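Local coordinates for gdp-l-fucose synthetase (Naegleria fowleri, PDB 6AQZ), which probably makes GDP-L-fucose from GDP-4-keto-6-deoxy-mannose by epimerisation and NADPH-dependent reduction, at residues Val81-Ala86 with Val106-Asn111; Ser126-Cys131 with Arg163-Leu168; Ser187-Asn192 with Glu257-Leu262. All blocks are in the same frame, centred on the assembly; numbering follows the deposited sequence.

In the fold
From the N terminus, interaction 1 comes first. It closes the loop from strand 80-83 to helix 98-118. Interaction 2 then closes the longer loop from strand 123-127 to helix 156-179. Interaction 3 spans the most sequence and brings strand 260-262 back beside strand 184-194. The three follow in series, and none nests in or crosses another. Strands 80-83, 123-127 and 184-194 are consecutive neighbours in one sheet. Interactions 1 and 2 touch where His83 packs on Ser126. Between interactions 2 and 3, probable backbone hydrogen bonds join Ser126 O to Val188 N and Leu128 N to Val188 O. All three touch NADP. Interactions 1 and 2 also reach the second subunit.

Interaction 1 of 3, residues Val81-Ala86 with Val106-Asn111; sequences VIHLAA and VNMNNN. With NAP (NADP nicotinamide-adenine-dinucleotide phosphate), chain G.
In the beta-alpha-beta unit of strand 80-83, helix 98-118 and strand 123-127, His83 on the first strand meets Asn109 on the helix. His83 NE2 donates to Asn109 OD1 over 2.7 Å, and the N-H points almost straight at the oxygen (165°). OD1 lies at the ring edge, close to the ring plane. The amide plane stands nearly square to the ring, 83° apart. The other ring nitrogen, ND1, is hydrogen-bonded to Thr30 OG1, so both nitrogens are held and the rotation of the ring is fixed. A water also donates to Asn109 OD1, at 2.8 Å, and gives its other hydrogen to Ala85 O. The buried amide oxygen thus has two donors.

Beside this polar link lies Met108. Its chain runs out extended from the helix and then bends at chi3 (25°). Its SD packs on Ala85 CB at 3.8 Å. The bend takes CE on to the backbone of Ala86, 3.7 Å from Ala86 C. On the cofactor side, Leu84 O accepts a weak hydrogen bond from NADP O3D at 3.2 Å. A loop at the C-terminal end of a strand that lines the dinucleotide is typical of the Rossmann fold.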
loop_
_atom_site.group_PDB
_atom_site.type_symbol
_atom_site.label_atom_id
_atom_site.label_comp_id
_atom_site.label_asym_id
_atom_site.label_seq_id
_atom_site.Cartn_x
_atom_site.Cartn_y
_atom_site.Cartn_z
ATOM N N VAL A 81 13.493 17.032 -8.800
ATOM C CA VAL A 81 13.156 15.770 -9.431
ATOM C C VAL A 81 11.690 15.826 -9.844
ATOM O O VAL A 81 10.820 16.173 -9.034
ATOM C CB VAL A 81 13.446 14.578 -8.495
ATOM C CG1 VAL A 81 12.811 13.278 -9.021
ATOM C CG2 VAL A 81 14.930 14.395 -8.367
ATOM N N ILE A 82 11.421 15.508 -11.107
ATOM C CA ILE A 82 10.064 15.264 -11.580
ATOM C C ILE A 82 9.974 13.769 -11.843
ATOM O O ILE A 82 10.640 13.253 -12.746
ATOM C CB ILE A 82 9.723 16.065 -12.840
ATOM C CG1 ILE A 82 9.899 17.563 -12.594
ATOM C CG2 ILE A 82 8.283 15.765 -13.273
ATOM C CD1 ILE A 82 9.539 18.392 -13.802
ATOM N N HIS A 83 9.168 13.067 -11.045
ATOM C CA HIS A 83 9.102 11.603 -11.059
ATOM C C HIS A 83 7.877 11.184 -11.867
ATOM O O HIS A 83 6.760 11.162 -11.349
ATOM C CB HIS A 83 9.055 11.074 -9.626
ATOM C CG HIS A 83 8.773 9.610 -9.521
ATOM N ND1 HIS A 83 9.316 8.681 -10.388
ATOM C CD2 HIS A 83 8.042 8.908 -8.623
ATOM C CE1 HIS A 83 8.905 7.474 -10.045
ATOM N NE2 HIS A 83 8.140 7.584 -8.970
ATOM N N LEU A 84 8.083 10.884 -13.158
ATOM C CA LEU A 84 7.007 10.437 -14.030
ATOM C C LEU A 84 7.077 8.949 -14.354
ATOM O O LEU A 84 6.090 8.390 -14.835
ATOM C CB LEU A 84 7.017 11.237 -15.348
ATOM C CG LEU A 84 7.004 12.780 -15.243
ATOM C CD1 LEU A 84 7.104 13.400 -16.641
ATOM C CD2 LEU A 84 5.814 13.360 -14.520
ATOM N N ALA A 85 8.201 8.294 -14.113
ATOM C CA ALA A 85 8.317 6.895 -14.488
ATOM C C ALA A 85 7.301 6.064 -13.714
ATOM O O ALA A 85 7.044 6.302 -12.525
ATOM C CB ALA A 85 9.731 6.384 -14.198
ATOM N N ALA A 86 6.706 5.103 -14.417
ATOM C CA ALA A 86 5.788 4.141 -13.831
ATOM C C ALA A 86 5.743 2.921 -14.734
ATOM O O ALA A 86 6.012 3.006 -15.933
ATOM C CB ALA A 86 4.381 4.714 -13.670
ATOM N N VAL A 106 5.815 -0.314 -6.748
ATOM C CA VAL A 106 6.174 0.077 -5.393
ATOM C C VAL A 106 7.699 0.090 -5.239
ATOM O O VAL A 106 8.247 0.927 -4.504
ATOM C CB VAL A 106 5.480 -0.809 -4.334
ATOM C CG1 VAL A 106 6.200 -2.192 -4.140
ATOM C CG2 VAL A 106 5.384 -0.030 -3.036
ATOM N N ASN A 107 8.414 -0.783 -5.965
ATOM C CA ASN A 107 9.875 -0.779 -5.905
ATOM C C ASN A 107 10.447 0.487 -6.527
ATOM O O ASN A 107 11.285 1.174 -5.928
ATOM C CB ASN A 107 10.416 -2.012 -6.611
ATOM C CG ASN A 107 10.271 -3.264 -5.767
ATOM O OD1 ASN A 107 10.330 -3.191 -4.545
ATOM N ND2 ASN A 107 10.055 -4.406 -6.408
ATOM N N MET A 108 9.976 0.821 -7.721
ATOM C CA MET A 108 10.415 2.037 -8.391
ATOM C C MET A 108 10.104 3.274 -7.548
ATOM O O MET A 108 10.958 4.164 -7.385
ATOM C CB MET A 108 9.785 2.045 -9.789
ATOM C CG MET A 108 9.682 3.321 -10.546
ATOM S SD MET A 108 9.319 3.118 -12.327
ATOM C CE MET A 108 8.465 1.557 -12.579
ATOM N N ASN A 109 8.904 3.337 -6.976
ATOM C CA ASN A 109 8.540 4.510 -6.175
ATOM C C ASN A 109 9.365 4.606 -4.895
ATOM O O ASN A 109 9.878 5.679 -4.559
ATOM C CB ASN A 109 7.045 4.506 -5.891
ATOM C CG ASN A 109 6.245 4.787 -7.131
ATOM O OD1 ASN A 109 6.748 5.438 -8.041
ATOM N ND2 ASN A 109 5.009 4.304 -7.191
ATOM N N ASN A 110 9.516 3.494 -4.173
ATOM C CA ASN A 110 10.353 3.515 -2.974
ATOM C C ASN A 110 11.785 3.949 -3.307
ATOM O O ASN A 110 12.365 4.794 -2.608
ATOM C CB ASN A 110 10.318 2.138 -2.277
ATOM C CG ASN A 110 8.941 1.839 -1.642
ATOM O OD1 ASN A 110 8.108 2.745 -1.470
ATOM N ND2 ASN A 110 8.680 0.561 -1.348
ATOM N N ASN A 111 12.365 3.408 -4.387
ATOM C CA ASN A 111 13.747 3.752 -4.712
ATOM C C ASN A 111 13.894 5.238 -5.019
ATOM O O ASN A 111 14.805 5.895 -4.506
ATOM C CB ASN A 111 14.249 2.906 -5.877
ATOM C CG ASN A 111 14.311 1.445 -5.532
ATOM O OD1 ASN A 111 14.286 1.070 -4.344
ATOM N ND2 ASN A 111 14.364 0.593 -6.567
HETATM P PA NAP G . 4.475 6.446 -20.803
HETATM O O1A NAP G . 4.098 4.997 -20.859
HETATM O O2A NAP G . 4.199 7.377 -21.955
HETATM O O5B NAP G . 6.074 6.630 -20.429
HETATM C C5B NAP G . 6.260 6.097 -19.164
HETATM C C4B NAP G . 7.748 6.348 -18.798
HETATM O O4B NAP G . 8.174 5.480 -17.717
HETATM C C3B NAP G . 8.705 6.128 -20.039
HETATM O O3B NAP G . 9.744 7.070 -20.012
HETATM C C2B NAP G . 9.354 4.781 -19.691
HETATM O O2B NAP G . 10.619 4.662 -20.101
HETATM C C1B NAP G . 9.445 4.984 -18.118
HETATM N N9A NAP G . 9.712 3.729 -17.424
HETATM C C8A NAP G . 8.859 2.655 -17.274
HETATM N N7A NAP G . 9.403 1.638 -16.567
HETATM C C5A NAP G . 10.679 2.083 -16.263
HETATM C C6A NAP G . 11.719 1.481 -15.560
HETATM N N6A NAP G . 11.554 0.208 -15.014
HETATM N N1A NAP G . 12.895 2.125 -15.360
HETATM C C2A NAP G . 12.960 3.371 -15.916
HETATM N N3A NAP G . 12.051 4.074 -16.626
HETATM C C4A NAP G . 10.892 3.391 -16.780
HETATM O O3 NAP G . 3.609 6.894 -19.448
HETATM P PN NAP G . 3.084 8.396 -19.491
HETATM O O1N NAP G . 4.146 9.401 -19.722
HETATM O O2N NAP G . 1.694 8.525 -20.073
HETATM O O5D NAP G . 2.688 8.712 -17.817
HETATM C C5D NAP G . 3.793 8.952 -17.039
HETATM C C4D NAP G . 3.216 9.289 -15.683
HETATM O O4D NAP G . 1.965 9.966 -15.897
HETATM C C3D NAP G . 2.860 7.912 -14.942
HETATM O O3D NAP G . 3.208 8.008 -13.604
HETATM C C2D NAP G . 1.333 7.796 -15.140
HETATM O O2D NAP G . 0.669 7.221 -14.082
HETATM C C1D NAP G . 0.935 9.301 -15.176
HETATM N N1N NAP G . -0.402 9.466 -15.816
HETATM C C2N NAP G . -0.595 9.322 -17.192
HETATM C C3N NAP G . -1.856 9.448 -17.737
HETATM C C7N NAP G . -2.045 9.278 -19.214
HETATM O O7N NAP G . -3.165 9.288 -19.753
HETATM N N7N NAP G . -0.923 9.089 -20.028
HETATM C C4N NAP G . -3.053 9.731 -16.913
HETATM C C5N NAP G . -2.754 9.852 -15.454
HETATM C C6N NAP G . -1.514 9.731 -14.976
HETATM P P2B NAP G . 10.882 3.952 -21.794
HETATM O O1X NAP G . 10.313 5.066 -22.617
HETATM O O2X NAP G . 12.406 3.813 -21.777
HETATM O O3X NAP G . 10.071 2.695 -21.677
HETATM O O HOH W 1 5.427 6.104 -10.455
#

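Interaction 2 of 3, residues Ser126-Cys131 with Arg163-Leu168; sequences SCLSTC and RMLDML. With NAP (NADP nicotinamide-adenine-dinucleotide phosphate), chain G.
Asp166 OD2 is gripped by two groups, a salt bridge from Arg170 and a hydrogen bond from His147, while Asp166 CB rests against Leu128. The meeting atom is Leu128 CD1, 4.1 Å from Asp166 CB. The polar end and the methylene of Asp166 therefore do separate work. The two partners hold the buried carboxylate, and they would be expected to keep it ionised.

Leu165 carries the rest of the contact. Its CG stands anti to the backbone N (chi1 164°), which turns CG toward strand 123-127, and both methyls then meet the segment 126-131. CD1 reaches Ser126, 3.5 Å from OG and 3.7 Å from CB. CD2 lies near the backbone, 3.7 Å from Cys127 O, and touches Leu128 CD2 at 4.2 Å.

Cys127 O has a polar partner too, a hydrogen bond from Lys162 NZ. Lys162 also bonds NADP and follows Tyr158 by four residues, as in the Tyr-x-x-x-Lys pattern of short-chain dehydrogenases. Beyond the strand end the chain passes the nicotinamide. Leu128 O lies 3.1 Å from NADP C6N, and Ser129 CB is 3.6 Å from NADP C5N. The contact between the segments is mainly apolar, and the polar bonds run to neighbouring residues. This chemistry implies that the helix is seated by methyl packing, while Lys162 links the strand end to the cofactor.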
loop_
_atom_site.group_PDB
_atom_site.type_symbol
_atom_site.label_atom_id
_atom_site.label_comp_id
_atom_site.label_asym_id
_atom_site.label_seq_id
_atom_site.Cartn_x
_atom_site.Cartn_y
_atom_site.Cartn_z
ATOM N N SER A 126 5.845 13.890 -7.934
ATOM C CA SER A 126 5.522 12.583 -8.466
ATOM C C SER A 126 4.143 12.660 -9.097
ATOM O O SER A 126 3.426 13.651 -8.953
ATOM C CB SER A 126 5.577 11.534 -7.357
ATOM O OG SER A 126 6.899 11.427 -6.863
ATOM N N CYS A 127 3.747 11.586 -9.752
ATOM C CA CYS A 127 2.557 11.614 -10.579
ATOM C C CYS A 127 1.606 10.496 -10.164
ATOM O O CYS A 127 2.005 9.332 -10.123
ATOM C CB CYS A 127 2.969 11.502 -12.053
ATOM S SG CYS A 127 1.703 11.949 -13.153
ATOM N N LEU A 128 0.364 10.851 -9.832
ATOM C CA LEU A 128 -0.713 9.906 -9.575
ATOM C C LEU A 128 -1.624 9.847 -10.803
ATOM O O LEU A 128 -1.213 10.192 -11.913
ATOM C CB LEU A 128 -1.511 10.286 -8.319
ATOM C CG LEU A 128 -0.726 10.668 -7.068
ATOM C CD1 LEU A 128 -1.653 10.905 -5.867
ATOM C CD2 LEU A 128 0.350 9.688 -6.748
ATOM N N SER A 129 -2.870 9.427 -10.614
ATOM C CA SER A 129 -3.806 9.285 -11.720
ATOM C C SER A 129 -5.223 9.274 -11.163
ATOM O O SER A 129 -5.449 8.833 -10.025
ATOM C CB SER A 129 -3.516 8.004 -12.513
ATOM O OG SER A 129 -4.592 7.098 -12.446
ATOM N N THR A 130 -6.178 9.801 -11.948
ATOM C CA THR A 130 -7.548 9.849 -11.445
ATOM C C THR A 130 -8.214 8.478 -11.383
ATOM O O THR A 130 -9.315 8.377 -10.835
ATOM C CB THR A 130 -8.445 10.789 -12.261
ATOM O OG1 THR A 130 -8.632 10.275 -13.582
ATOM C CG2 THR A 130 -7.868 12.180 -12.323
ATOM N N CYS A 131 -7.604 7.429 -11.927
ATOM C CA CYS A 131 -8.241 6.122 -11.902
ATOM C C CYS A 131 -7.880 5.316 -10.651
ATOM O O CYS A 131 -8.308 4.165 -10.523
ATOM C CB CYS A 131 -7.916 5.340 -13.190
ATOM S SG CYS A 131 -6.178 4.873 -13.490
ATOM N N ARG A 163 -1.275 5.148 -4.533
ATOM C CA ARG A 163 -1.615 5.622 -3.191
ATOM C C ARG A 163 -0.415 5.600 -2.250
ATOM O O ARG A 163 -0.225 6.536 -1.457
ATOM C CB ARG A 163 -2.758 4.788 -2.603
ATOM C CG ARG A 163 -4.015 4.929 -3.410
ATOM C CD ARG A 163 -5.133 4.399 -2.638
ATOM N NE ARG A 163 -6.392 4.494 -3.352
ATOM C CZ ARG A 163 -7.558 4.252 -2.773
ATOM N NH1 ARG A 163 -7.571 3.939 -1.476
ATOM N NH2 ARG A 163 -8.687 4.335 -3.469
ATOM N N MET A 164 0.381 4.526 -2.293
ATOM C CA MET A 164 1.545 4.422 -1.418
ATOM C C MET A 164 2.696 5.333 -1.860
ATOM O O MET A 164 3.547 5.677 -1.032
ATOM C CB MET A 164 1.974 2.954 -1.340
ATOM C CG MET A 164 0.913 2.038 -0.672
ATOM S SD MET A 164 0.358 2.683 0.955
ATOM C CE MET A 164 -1.300 3.257 0.593
ATOM N N LEU A 165 2.714 5.764 -3.128
ATOM C CA LEU A 165 3.634 6.818 -3.558
ATOM C C LEU A 165 3.272 8.148 -2.901
ATOM O O LEU A 165 4.153 8.879 -2.428
ATOM C CB LEU A 165 3.638 6.921 -5.095
ATOM C CG LEU A 165 4.212 8.126 -5.875
ATOM C CD1 LEU A 165 5.672 8.376 -5.528
ATOM C CD2 LEU A 165 4.091 7.884 -7.412
ATOM N N ASP A 166 1.979 8.463 -2.857
ATOM C CA ASP A 166 1.518 9.637 -2.140
ATOM C C ASP A 166 1.871 9.549 -0.657
ATOM O O ASP A 166 2.398 10.517 -0.081
ATOM C CB ASP A 166 0.011 9.810 -2.339
ATOM C CG ASP A 166 -0.587 10.855 -1.383
ATOM O OD1 ASP A 166 -0.205 12.033 -1.483
ATOM O OD2 ASP A 166 -1.448 10.505 -0.541
ATOM N N MET A 167 1.598 8.389 -0.019
ATOM C CA MET A 167 1.890 8.259 1.417
ATOM C C MET A 167 3.383 8.349 1.680
ATOM O O MET A 167 3.812 9.053 2.596
ATOM C CB MET A 167 1.355 6.949 2.010
ATOM C CG MET A 167 -0.160 6.847 2.150
ATOM S SD MET A 167 -0.897 8.263 3.015
ATOM C CE MET A 167 -0.043 8.238 4.601
ATOM N N LEU A 168 4.200 7.690 0.852
ATOM C CA LEU A 168 5.637 7.722 1.093
ATOM C C LEU A 168 6.177 9.146 1.057
ATOM O O LEU A 168 7.076 9.491 1.834
ATOM C CB LEU A 168 6.369 6.847 0.068
ATOM C CG LEU A 168 7.882 6.794 0.344
ATOM C CD1 LEU A 168 8.177 6.395 1.797
ATOM C CD2 LEU A 168 8.590 5.862 -0.652
HETATM P PA NAP G . 4.475 6.446 -20.803
HETATM O O1A NAP G . 4.098 4.997 -20.859
HETATM O O2A NAP G . 4.199 7.377 -21.955
HETATM O O5B NAP G . 6.074 6.630 -20.429
HETATM C C5B NAP G . 6.260 6.097 -19.164
HETATM C C4B NAP G . 7.748 6.348 -18.798
HETATM O O4B NAP G . 8.174 5.480 -17.717
HETATM C C3B NAP G . 8.705 6.128 -20.039
HETATM O O3B NAP G . 9.744 7.070 -20.012
HETATM C C2B NAP G . 9.354 4.781 -19.691
HETATM O O2B NAP G . 10.619 4.662 -20.101
HETATM C C1B NAP G . 9.445 4.984 -18.118
HETATM N N9A NAP G . 9.712 3.729 -17.424
HETATM C C8A NAP G . 8.859 2.655 -17.274
HETATM N N7A NAP G . 9.403 1.638 -16.567
HETATM C C5A NAP G . 10.679 2.083 -16.263
HETATM C C6A NAP G . 11.719 1.481 -15.560
HETATM N N6A NAP G . 11.554 0.208 -15.014
HETATM N N1A NAP G . 12.895 2.125 -15.360
HETATM C C2A NAP G . 12.960 3.371 -15.916
HETATM N N3A NAP G . 12.051 4.074 -16.626
HETATM C C4A NAP G . 10.892 3.391 -16.780
HETATM O O3 NAP G . 3.609 6.894 -19.448
HETATM P PN NAP G . 3.084 8.396 -19.491
HETATM O O1N NAP G . 4.146 9.401 -19.722
HETATM O O2N NAP G . 1.694 8.525 -20.073
HETATM O O5D NAP G . 2.688 8.712 -17.817
HETATM C C5D NAP G . 3.793 8.952 -17.039
HETATM C C4D NAP G . 3.216 9.289 -15.683
HETATM O O4D NAP G . 1.965 9.966 -15.897
HETATM C C3D NAP G . 2.860 7.912 -14.942
HETATM O O3D NAP G . 3.208 8.008 -13.604
HETATM C C2D NAP G . 1.333 7.796 -15.140
HETATM O O2D NAP G . 0.669 7.221 -14.082
HETATM C C1D NAP G . 0.935 9.301 -15.176
HETATM N N1N NAP G . -0.402 9.466 -15.816
HETATM C C2N NAP G . -0.595 9.322 -17.192
HETATM C C3N NAP G . -1.856 9.448 -17.737
HETATM C C7N NAP G . -2.045 9.278 -19.214
HETATM O O7N NAP G . -3.165 9.288 -19.753
HETATM N N7N NAP G . -0.923 9.089 -20.028
HETATM C C4N NAP G . -3.053 9.731 -16.913
HETATM C C5N NAP G . -2.754 9.852 -15.454
HETATM C C6N NAP G . -1.514 9.731 -14.976
HETATM P P2B NAP G . 10.882 3.952 -21.794
HETATM O O1X NAP G . 10.313 5.066 -22.617
HETATM O O2X NAP G . 12.406 3.813 -21.777
HETATM O O3X NAP G . 10.071 2.695 -21.677
#

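Interaction 3 of 3, residues Ser187-Asn192 with Glu257-Leu262; sequences SVIPTN and EEPIML. With NAP (NADP nicotinamide-adenine-dinucleotide phosphate), chain G.
Ile189 and Met261 pair across two parallel strands, 184-194 and 260-262, in the main sheet of the Rossmann-type fold. Ile189 CB sits 3.6 Å from Met261 CG. From there the side chain branches. CG2 of Ile189 approaches Met261 SD at 4.2 Å. CG1 lies anti to the carbonyl carbon (chi1 -44°), and this carries Ile189 CG1 back to Pro259 CB, 3.6 Å away. The tip, CD1, ends near the same Pro259 CB and Met261 CG. The Ile189 and Pro259 side chains lie alongside each other with their ends in the same direction. Phe133, from a loop, also packs on Ile189.

Backbone bonds alternate across the pair. Ile260 N gives to Ser187 O, and Ile189 N gives to Ile260 O. Leu262 N then gives to Ile189 O over 2.8 Å, and Thr191 N gives to Leu262 O. Ile189 thus uses both its N-H and its carbonyl toward the other strand.

The other face of the sheet carries Val188, Pro190, Ile260 and Leu262. Leu262 CD1 reaches Val188 CB at 3.7 Å, while Leu262 CB packs near Pro190 CA. Val188 CG1 meets Ile260 CG2 nearby. Helix 240-253 lies against this face, with Leu247 and Thr250 on Val188.

At the start of the pair, a water accepts from Ser187 OG and donates to Glu257 O. At the far end the strand meets the cofactor. There Pro190 CG lies 3.4 Å from C6N of the NADP nicotinamide, and Thr191 O is 3.1 Å from NADP C4N.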
loop_
_atom_site.group_PDB
_atom_site.type_symbol
_atom_site.label_atom_id
_atom_site.label_comp_id
_atom_site.label_asym_id
_atom_site.label_seq_id
_atom_site.Cartn_x
_atom_site.Cartn_y
_atom_site.Cartn_z
ATOM N N SER A 187 2.738 15.925 -5.320
ATOM C CA SER A 187 2.348 15.129 -6.466
ATOM C C SER A 187 1.235 15.832 -7.214
ATOM O O SER A 187 0.546 16.689 -6.668
ATOM C CB SER A 187 1.878 13.746 -6.041
ATOM O OG SER A 187 0.673 13.912 -5.339
ATOM N N VAL A 188 1.048 15.420 -8.459
ATOM C CA VAL A 188 -0.029 15.903 -9.307
ATOM C C VAL A 188 -0.866 14.718 -9.728
ATOM O O VAL A 188 -0.384 13.581 -9.786
ATOM C CB VAL A 188 0.480 16.646 -10.572
ATOM C CG1 VAL A 188 1.313 17.821 -10.199
ATOM C CG2 VAL A 188 1.241 15.675 -11.498
ATOM N N ILE A 189 -2.123 14.985 -10.045
ATOM C CA ILE A 189 -3.018 13.922 -10.489
ATOM C C ILE A 189 -3.554 14.323 -11.855
ATOM O O ILE A 189 -4.583 15.013 -11.939
ATOM C CB ILE A 189 -4.175 13.692 -9.512
ATOM C CG1 ILE A 189 -3.697 13.693 -8.060
ATOM C CG2 ILE A 189 -4.871 12.394 -9.844
ATOM C CD1 ILE A 189 -4.804 13.365 -7.133
ATOM N N PRO A 190 -2.887 13.957 -12.938
ATOM C CA PRO A 190 -3.405 14.304 -14.259
ATOM C C PRO A 190 -4.561 13.389 -14.621
ATOM O O PRO A 190 -4.678 12.262 -14.140
ATOM C CB PRO A 190 -2.198 14.118 -15.187
ATOM C CG PRO A 190 -1.326 13.139 -14.482
ATOM C CD PRO A 190 -1.566 13.306 -13.003
ATOM N N THR A 191 -5.453 13.929 -15.420
ATOM C CA THR A 191 -6.562 13.192 -16.003
ATOM C C THR A 191 -6.069 12.504 -17.285
ATOM O O THR A 191 -4.873 12.234 -17.433
ATOM C CB THR A 191 -7.720 14.158 -16.272
ATOM O OG1 THR A 191 -8.939 13.426 -16.406
ATOM C CG2 THR A 191 -7.450 15.033 -17.549
ATOM N N ASN A 192 -6.985 12.128 -18.176
ATOM C CA ASN A 192 -6.631 11.543 -19.470
ATOM C C ASN A 192 -5.737 12.457 -20.299
ATOM O O ASN A 192 -6.176 13.502 -20.788
ATOM C CB ASN A 192 -7.900 11.217 -20.251
ATOM C CG ASN A 192 -8.875 10.402 -19.432
ATOM O OD1 ASN A 192 -8.659 9.219 -19.205
ATOM N ND2 ASN A 192 -9.927 11.049 -18.938
ATOM N N GLU A 257 1.901 19.478 0.306
ATOM C CA GLU A 257 2.112 18.057 0.092
ATOM C C GLU A 257 0.851 17.353 -0.405
ATOM O O GLU A 257 0.934 16.187 -0.794
ATOM C CB GLU A 257 2.626 17.403 1.385
ATOM C CG GLU A 257 1.533 17.194 2.465
ATOM C CD GLU A 257 2.015 16.487 3.749
ATOM O OE1 GLU A 257 3.129 15.924 3.800
ATOM O OE2 GLU A 257 1.263 16.517 4.740
ATOM N N GLU A 258 -0.311 18.016 -0.386
ATOM C CA GLU A 258 -1.523 17.412 -0.935
ATOM C C GLU A 258 -1.419 17.345 -2.455
ATOM O O GLU A 258 -0.979 18.315 -3.083
ATOM C CB GLU A 258 -2.760 18.236 -0.574
ATOM C CG GLU A 258 -2.913 18.503 0.899
ATOM C CD GLU A 258 -3.108 17.231 1.702
ATOM O OE1 GLU A 258 -3.735 16.272 1.176
ATOM O OE2 GLU A 258 -2.608 17.190 2.852
ATOM N N PRO A 259 -1.834 16.240 -3.080
ATOM C CA PRO A 259 -1.813 16.193 -4.552
ATOM C C PRO A 259 -2.736 17.254 -5.112
ATOM O O PRO A 259 -3.713 17.642 -4.479
ATOM C CB PRO A 259 -2.314 14.783 -4.882
ATOM C CG PRO A 259 -3.021 14.304 -3.640
ATOM C CD PRO A 259 -2.367 15.001 -2.478
ATOM N N ILE A 260 -2.394 17.766 -6.289
ATOM C CA ILE A 260 -3.233 18.735 -6.988
ATOM C C ILE A 260 -3.632 18.119 -8.316
ATOM O O ILE A 260 -2.777 17.629 -9.060
ATOM C CB ILE A 260 -2.524 20.090 -7.182
ATOM C CG1 ILE A 260 -3.426 21.059 -7.935
ATOM C CG2 ILE A 260 -1.191 19.955 -7.918
ATOM C CD1 ILE A 260 -2.834 22.481 -8.035
ATOM N N MET A 261 -4.928 18.118 -8.603
ATOM C CA MET A 261 -5.373 17.560 -9.864
ATOM C C MET A 261 -5.068 18.450 -11.057
ATOM O O MET A 261 -5.179 19.676 -10.996
ATOM C CB MET A 261 -6.841 17.237 -9.800
ATOM C CG MET A 261 -6.860 15.971 -9.052
ATOM S SD MET A 261 -8.145 14.937 -9.600
ATOM C CE MET A 261 -9.318 15.484 -8.345
ATOM N N LEU A 262 -4.662 17.805 -12.142
ATOM C CA LEU A 262 -4.450 18.469 -13.426
ATOM C C LEU A 262 -5.521 17.942 -14.371
ATOM O O LEU A 262 -5.415 16.822 -14.875
ATOM C CB LEU A 262 -3.054 18.177 -13.949
ATOM C CG LEU A 262 -1.842 18.395 -13.030
ATOM C CD1 LEU A 262 -0.523 18.213 -13.817
ATOM C CD2 LEU A 262 -1.894 19.743 -12.344
HETATM P PA NAP G . 4.475 6.446 -20.803
HETATM O O1A NAP G . 4.098 4.997 -20.859
HETATM O O2A NAP G . 4.199 7.377 -21.955
HETATM O O5B NAP G . 6.074 6.630 -20.429
HETATM C C5B NAP G . 6.260 6.097 -19.164
HETATM C C4B NAP G . 7.748 6.348 -18.798
HETATM O O4B NAP G . 8.174 5.480 -17.717
HETATM C C3B NAP G . 8.705 6.128 -20.039
HETATM O O3B NAP G . 9.744 7.070 -20.012
HETATM C C2B NAP G . 9.354 4.781 -19.691
HETATM O O2B NAP G . 10.619 4.662 -20.101
HETATM C C1B NAP G . 9.445 4.984 -18.118
HETATM N N9A NAP G . 9.712 3.729 -17.424
HETATM C C8A NAP G . 8.859 2.655 -17.274
HETATM N N7A NAP G . 9.403 1.638 -16.567
HETATM C C5A NAP G . 10.679 2.083 -16.263
HETATM C C6A NAP G . 11.719 1.481 -15.560
HETATM N N6A NAP G . 11.554 0.208 -15.014
HETATM N N1A NAP G . 12.895 2.125 -15.360
HETATM C C2A NAP G . 12.960 3.371 -15.916
HETATM N N3A NAP G . 12.051 4.074 -16.626
HETATM C C4A NAP G . 10.892 3.391 -16.780
HETATM O O3 NAP G . 3.609 6.894 -19.448
HETATM P PN NAP G . 3.084 8.396 -19.491
HETATM O O1N NAP G . 4.146 9.401 -19.722
HETATM O O2N NAP G . 1.694 8.525 -20.073
HETATM O O5D NAP G . 2.688 8.712 -17.817
HETATM C C5D NAP G . 3.793 8.952 -17.039
HETATM C C4D NAP G . 3.216 9.289 -15.683
HETATM O O4D NAP G . 1.965 9.966 -15.897
HETATM C C3D NAP G . 2.860 7.912 -14.942
HETATM O O3D NAP G . 3.208 8.008 -13.604
HETATM C C2D NAP G . 1.333 7.796 -15.140
HETATM O O2D NAP G . 0.669 7.221 -14.082
HETATM C C1D NAP G . 0.935 9.301 -15.176
HETATM N N1N NAP G . -0.402 9.466 -15.816
HETATM C C2N NAP G . -0.595 9.322 -17.192
HETATM C C3N NAP G . -1.856 9.448 -17.737
HETATM C C7N NAP G . -2.045 9.278 -19.214
HETATM O O7N NAP G . -3.165 9.288 -19.753
HETATM N N7N NAP G . -0.923 9.089 -20.028
HETATM C C4N NAP G . -3.053 9.731 -16.913
HETATM C C5N NAP G . -2.754 9.852 -15.454
HETATM C C6N NAP G . -1.514 9.731 -14.976
HETATM P P2B NAP G . 10.882 3.952 -21.794
HETATM O O1X NAP G . 10.313 5.066 -22.617
HETATM O O2X NAP G . 12.406 3.813 -21.777
HETATM O O3X NAP G . 10.071 2.695 -21.677
HETATM O O HOH W 2 1.038 13.982 -2.573
#